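Local coordinates for protein L-lysine 6-oxidase (Marinomonas mediterranea, PDB 3WEU) that oxidises the side-chain amino group of L-lysine with a cysteine tryptophylquinone cofactor, releasing hydrogen peroxide that kills bacteria, at residues S129-P141 / K475-R487. Residues are numbered along the deposited sequence; the frame is centred on the assembly and turned at random.
Sequences SSERQSLIIDLGP and KAYFDVNGLTPER
Gln133 spends both amide hydrogens of its NE2 on the end of helix 475-481 and the chain just beyond it: NE2 lies 2.9 Å from Leu483 O in a nearly straight bond (174°) and 2.9 Å from Asn481 O in a more bent one (145°). Both acceptors lie close to the plane of the amide, which fixes its rotation. With CG anti to the backbone N (chi1 -179°) and the chain extended beyond it, the amide reaches past Pro485, whose ring packs on the helical turn at Arg132 and Gln133, Pro485 CB 3.7 Å from Arg132 CB. The contact joins the N-terminal region, where helix 129-134 leads into strand 137-145, to the C-terminal region, where helix 475-481 gives way to Gly482, which has positive phi. Farther in, Ile136 CD1 meets Leu483 CB at 3.9 Å, and the Leu483 side chain runs obliquely across that of Asp138, CD1 3.3 Å from Asp138 OD2. A water donates to OD2 and accepts from Leu483 N; OD2 also bonds Tyr162. The margins are looser. At one, exposed Ser129 donates through OG to Glu486 OE1 (3.0 Å) from above the carboxylate plane; at another, exposed Lys475 passes Pro141 CG with CE at 4.1 Å before NZ forms a salt bridge with Asp479 OD2.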
# COMPACT_ATOMS: atom_id res chain seq x y z
N SER A 129 17.50 26.51 5.88
CA SER A 129 18.21 26.21 7.10
C SER A 129 17.31 26.17 8.31
O SER A 129 17.49 25.30 9.14
CB SER A 129 19.28 27.26 7.37
OG SER A 129 20.49 26.84 6.81
N SER A 130 16.37 27.10 8.43
CA SER A 130 15.53 27.14 9.60
C SER A 130 14.57 25.98 9.61
O SER A 130 14.19 25.48 10.69
CB SER A 130 14.73 28.43 9.66
OG SER A 130 13.70 28.41 8.68
N GLU A 131 14.14 25.56 8.43
CA GLU A 131 13.24 24.40 8.33
C GLU A 131 14.01 23.09 8.67
O GLU A 131 13.46 22.19 9.26
CB GLU A 131 12.67 24.23 6.91
CG GLU A 131 11.92 25.41 6.25
CD GLU A 131 11.40 25.04 4.84
OE1 GLU A 131 12.20 24.76 3.88
OE2 GLU A 131 10.17 24.98 4.71
N ARG A 132 15.25 23.00 8.25
CA ARG A 132 16.08 21.85 8.64
C ARG A 132 16.30 21.86 10.14
O ARG A 132 16.27 20.85 10.77
CB ARG A 132 17.46 21.90 8.03
CG ARG A 132 17.55 22.06 6.52
CD ARG A 132 17.02 20.88 5.79
NE ARG A 132 17.67 19.60 6.16
CZ ARG A 132 17.10 18.45 5.87
NH1 ARG A 132 15.97 18.45 5.16
NH2 ARG A 132 17.66 17.29 6.27
N GLN A 133 16.54 23.01 10.72
CA GLN A 133 16.79 23.05 12.14
C GLN A 133 15.55 22.60 12.91
O GLN A 133 15.69 21.98 13.98
CB GLN A 133 17.34 24.42 12.61
CG GLN A 133 17.64 24.50 14.11
CD GLN A 133 17.87 25.92 14.61
OE1 GLN A 133 16.93 26.72 14.66
NE2 GLN A 133 19.06 26.21 15.04
N SER A 134 14.35 22.77 12.38
CA SER A 134 13.19 22.44 13.18
C SER A 134 12.91 20.91 13.11
O SER A 134 12.13 20.36 13.86
CB SER A 134 11.99 23.30 12.77
OG SER A 134 11.48 22.74 11.60
N LEU A 135 13.62 20.25 12.23
CA LEU A 135 13.54 18.79 12.15
C LEU A 135 14.26 18.10 13.33
O LEU A 135 13.95 16.93 13.63
CB LEU A 135 14.15 18.30 10.80
CG LEU A 135 13.31 18.63 9.55
CD1 LEU A 135 14.15 18.30 8.31
CD2 LEU A 135 12.00 17.84 9.59
N ILE A 136 15.18 18.83 13.96
CA ILE A 136 15.96 18.35 15.05
C ILE A 136 15.03 18.29 16.24
O ILE A 136 14.16 19.16 16.43
CB ILE A 136 17.10 19.33 15.40
CG1 ILE A 136 17.99 19.53 14.19
CG2 ILE A 136 17.94 18.89 16.61
CD1 ILE A 136 19.12 20.47 14.40
N ILE A 137 15.21 17.26 17.08
CA ILE A 137 14.56 17.26 18.36
C ILE A 137 15.56 17.78 19.35
O ILE A 137 16.57 17.11 19.66
CB ILE A 137 14.06 15.88 18.83
CG1 ILE A 137 13.14 15.24 17.81
CG2 ILE A 137 13.28 16.02 20.16
CD1 ILE A 137 12.58 13.88 18.23
N ASP A 138 15.29 19.00 19.85
CA ASP A 138 16.16 19.72 20.71
C ASP A 138 15.32 20.56 21.71
O ASP A 138 14.62 21.54 21.33
CB ASP A 138 17.04 20.63 19.87
CG ASP A 138 17.97 21.49 20.70
OD1 ASP A 138 18.14 21.27 21.93
OD2 ASP A 138 18.62 22.40 20.11
N LEU A 139 15.39 20.18 22.97
CA LEU A 139 14.55 20.75 24.02
C LEU A 139 15.42 21.55 24.92
O LEU A 139 14.98 22.00 25.97
CB LEU A 139 13.84 19.65 24.77
CG LEU A 139 12.99 18.70 23.94
CD1 LEU A 139 12.26 17.73 24.86
CD2 LEU A 139 11.98 19.39 23.01
N GLY A 140 16.66 21.77 24.49
CA GLY A 140 17.63 22.50 25.30
C GLY A 140 18.24 21.62 26.37
O GLY A 140 17.78 20.47 26.53
N PRO A 141 19.22 22.16 27.10
CA PRO A 141 19.94 21.65 28.19
C PRO A 141 19.03 21.65 29.40
O PRO A 141 17.99 22.34 29.40
CB PRO A 141 21.12 22.60 28.34
CG PRO A 141 20.63 23.91 27.85
CD PRO A 141 19.72 23.52 26.73
N LYS A 475 27.12 26.18 26.08
CA LYS A 475 25.73 26.41 26.38
C LYS A 475 25.30 27.81 25.87
O LYS A 475 24.27 27.95 25.21
CB LYS A 475 25.47 26.29 27.91
CG LYS A 475 24.11 26.81 28.31
CD LYS A 475 23.80 26.52 29.78
CE LYS A 475 22.35 26.84 30.12
NZ LYS A 475 22.03 28.30 29.90
N ALA A 476 26.09 28.82 26.13
CA ALA A 476 25.66 30.22 25.74
C ALA A 476 25.45 30.32 24.21
O ALA A 476 24.46 30.92 23.70
CB ALA A 476 26.70 31.23 26.21
N TYR A 477 26.32 29.65 23.44
CA TYR A 477 26.16 29.62 21.97
C TYR A 477 24.84 29.01 21.56
O TYR A 477 24.03 29.59 20.82
CB TYR A 477 27.37 28.95 21.28
CG TYR A 477 27.07 28.77 19.83
CD1 TYR A 477 27.35 29.76 18.90
CD2 TYR A 477 26.44 27.62 19.38
CE1 TYR A 477 26.97 29.61 17.57
CE2 TYR A 477 26.07 27.45 18.06
CZ TYR A 477 26.35 28.45 17.14
OH TYR A 477 25.93 28.27 15.83
N PHE A 478 24.54 27.81 22.06
CA PHE A 478 23.34 27.14 21.64
C PHE A 478 22.07 27.78 22.14
O PHE A 478 21.02 27.69 21.44
CB PHE A 478 23.39 25.63 22.02
CG PHE A 478 24.56 24.90 21.40
CD1 PHE A 478 24.65 24.76 20.00
CD2 PHE A 478 25.50 24.31 22.19
CE1 PHE A 478 25.72 24.15 19.42
CE2 PHE A 478 26.57 23.65 21.61
CZ PHE A 478 26.68 23.58 20.23
N ASP A 479 22.14 28.35 23.34
CA ASP A 479 21.01 29.10 23.93
C ASP A 479 20.44 30.07 22.85
O ASP A 479 19.21 30.13 22.59
CB ASP A 479 21.49 29.85 25.20
CG ASP A 479 21.31 29.03 26.49
OD1 ASP A 479 20.73 27.89 26.46
OD2 ASP A 479 21.74 29.51 27.55
N VAL A 480 21.36 30.77 22.19
CA VAL A 480 21.00 31.83 21.22
C VAL A 480 20.75 31.33 19.81
O VAL A 480 19.81 31.79 19.16
CB VAL A 480 22.10 32.91 21.22
CG1 VAL A 480 21.95 33.94 20.08
CG2 VAL A 480 22.15 33.53 22.61
N ASN A 481 21.51 30.32 19.39
CA ASN A 481 21.52 29.88 17.99
C ASN A 481 20.88 28.56 17.68
O ASN A 481 20.55 28.23 16.54
CB ASN A 481 22.99 29.82 17.61
CG ASN A 481 23.65 31.18 17.75
OD1 ASN A 481 24.50 31.43 18.60
ND2 ASN A 481 23.24 32.05 16.90
N GLY A 482 20.69 27.75 18.70
CA GLY A 482 20.24 26.39 18.47
C GLY A 482 21.36 25.61 17.81
O GLY A 482 22.54 26.04 17.76
N LEU A 483 20.98 24.42 17.33
CA LEU A 483 21.93 23.49 16.80
C LEU A 483 22.08 23.67 15.31
O LEU A 483 21.20 24.24 14.69
CB LEU A 483 21.48 22.04 17.09
CG LEU A 483 21.52 21.70 18.58
CD1 LEU A 483 20.85 20.34 18.79
CD2 LEU A 483 22.92 21.71 19.20
N THR A 484 23.16 23.15 14.73
CA THR A 484 23.45 23.45 13.29
C THR A 484 23.07 22.23 12.45
O THR A 484 23.74 21.21 12.52
CB THR A 484 24.90 23.80 13.12
OG1 THR A 484 25.38 24.56 14.23
CG2 THR A 484 25.17 24.49 11.73
N PRO A 485 21.95 22.27 11.72
CA PRO A 485 21.47 21.00 11.13
C PRO A 485 22.39 20.35 10.08
O PRO A 485 22.57 19.12 10.03
CB PRO A 485 20.09 21.40 10.53
CG PRO A 485 20.15 22.91 10.40
CD PRO A 485 20.93 23.35 11.61
N GLU A 486 23.07 21.17 9.30
CA GLU A 486 23.82 20.65 8.17
C GLU A 486 25.28 20.44 8.51
O GLU A 486 26.01 19.91 7.69
CB GLU A 486 23.63 21.55 6.91
CG GLU A 486 23.99 22.97 7.05
CD GLU A 486 22.84 23.77 7.69
OE1 GLU A 486 21.80 24.18 7.02
OE2 GLU A 486 23.00 23.95 8.90
N ARG A 487 25.73 20.78 9.71
CA ARG A 487 27.13 20.74 10.06
C ARG A 487 27.62 19.29 10.26
O ARG A 487 27.08 18.57 11.12
CB ARG A 487 27.42 21.52 11.34
CG ARG A 487 28.84 21.47 11.81
CD ARG A 487 29.10 22.35 13.02
NE ARG A 487 30.49 22.33 13.47
CZ ARG A 487 30.99 21.35 14.22
NH1 ARG A 487 30.18 20.34 14.57
NH2 ARG A 487 32.25 21.36 14.60
O HOH W 1 18.30 23.21 17.51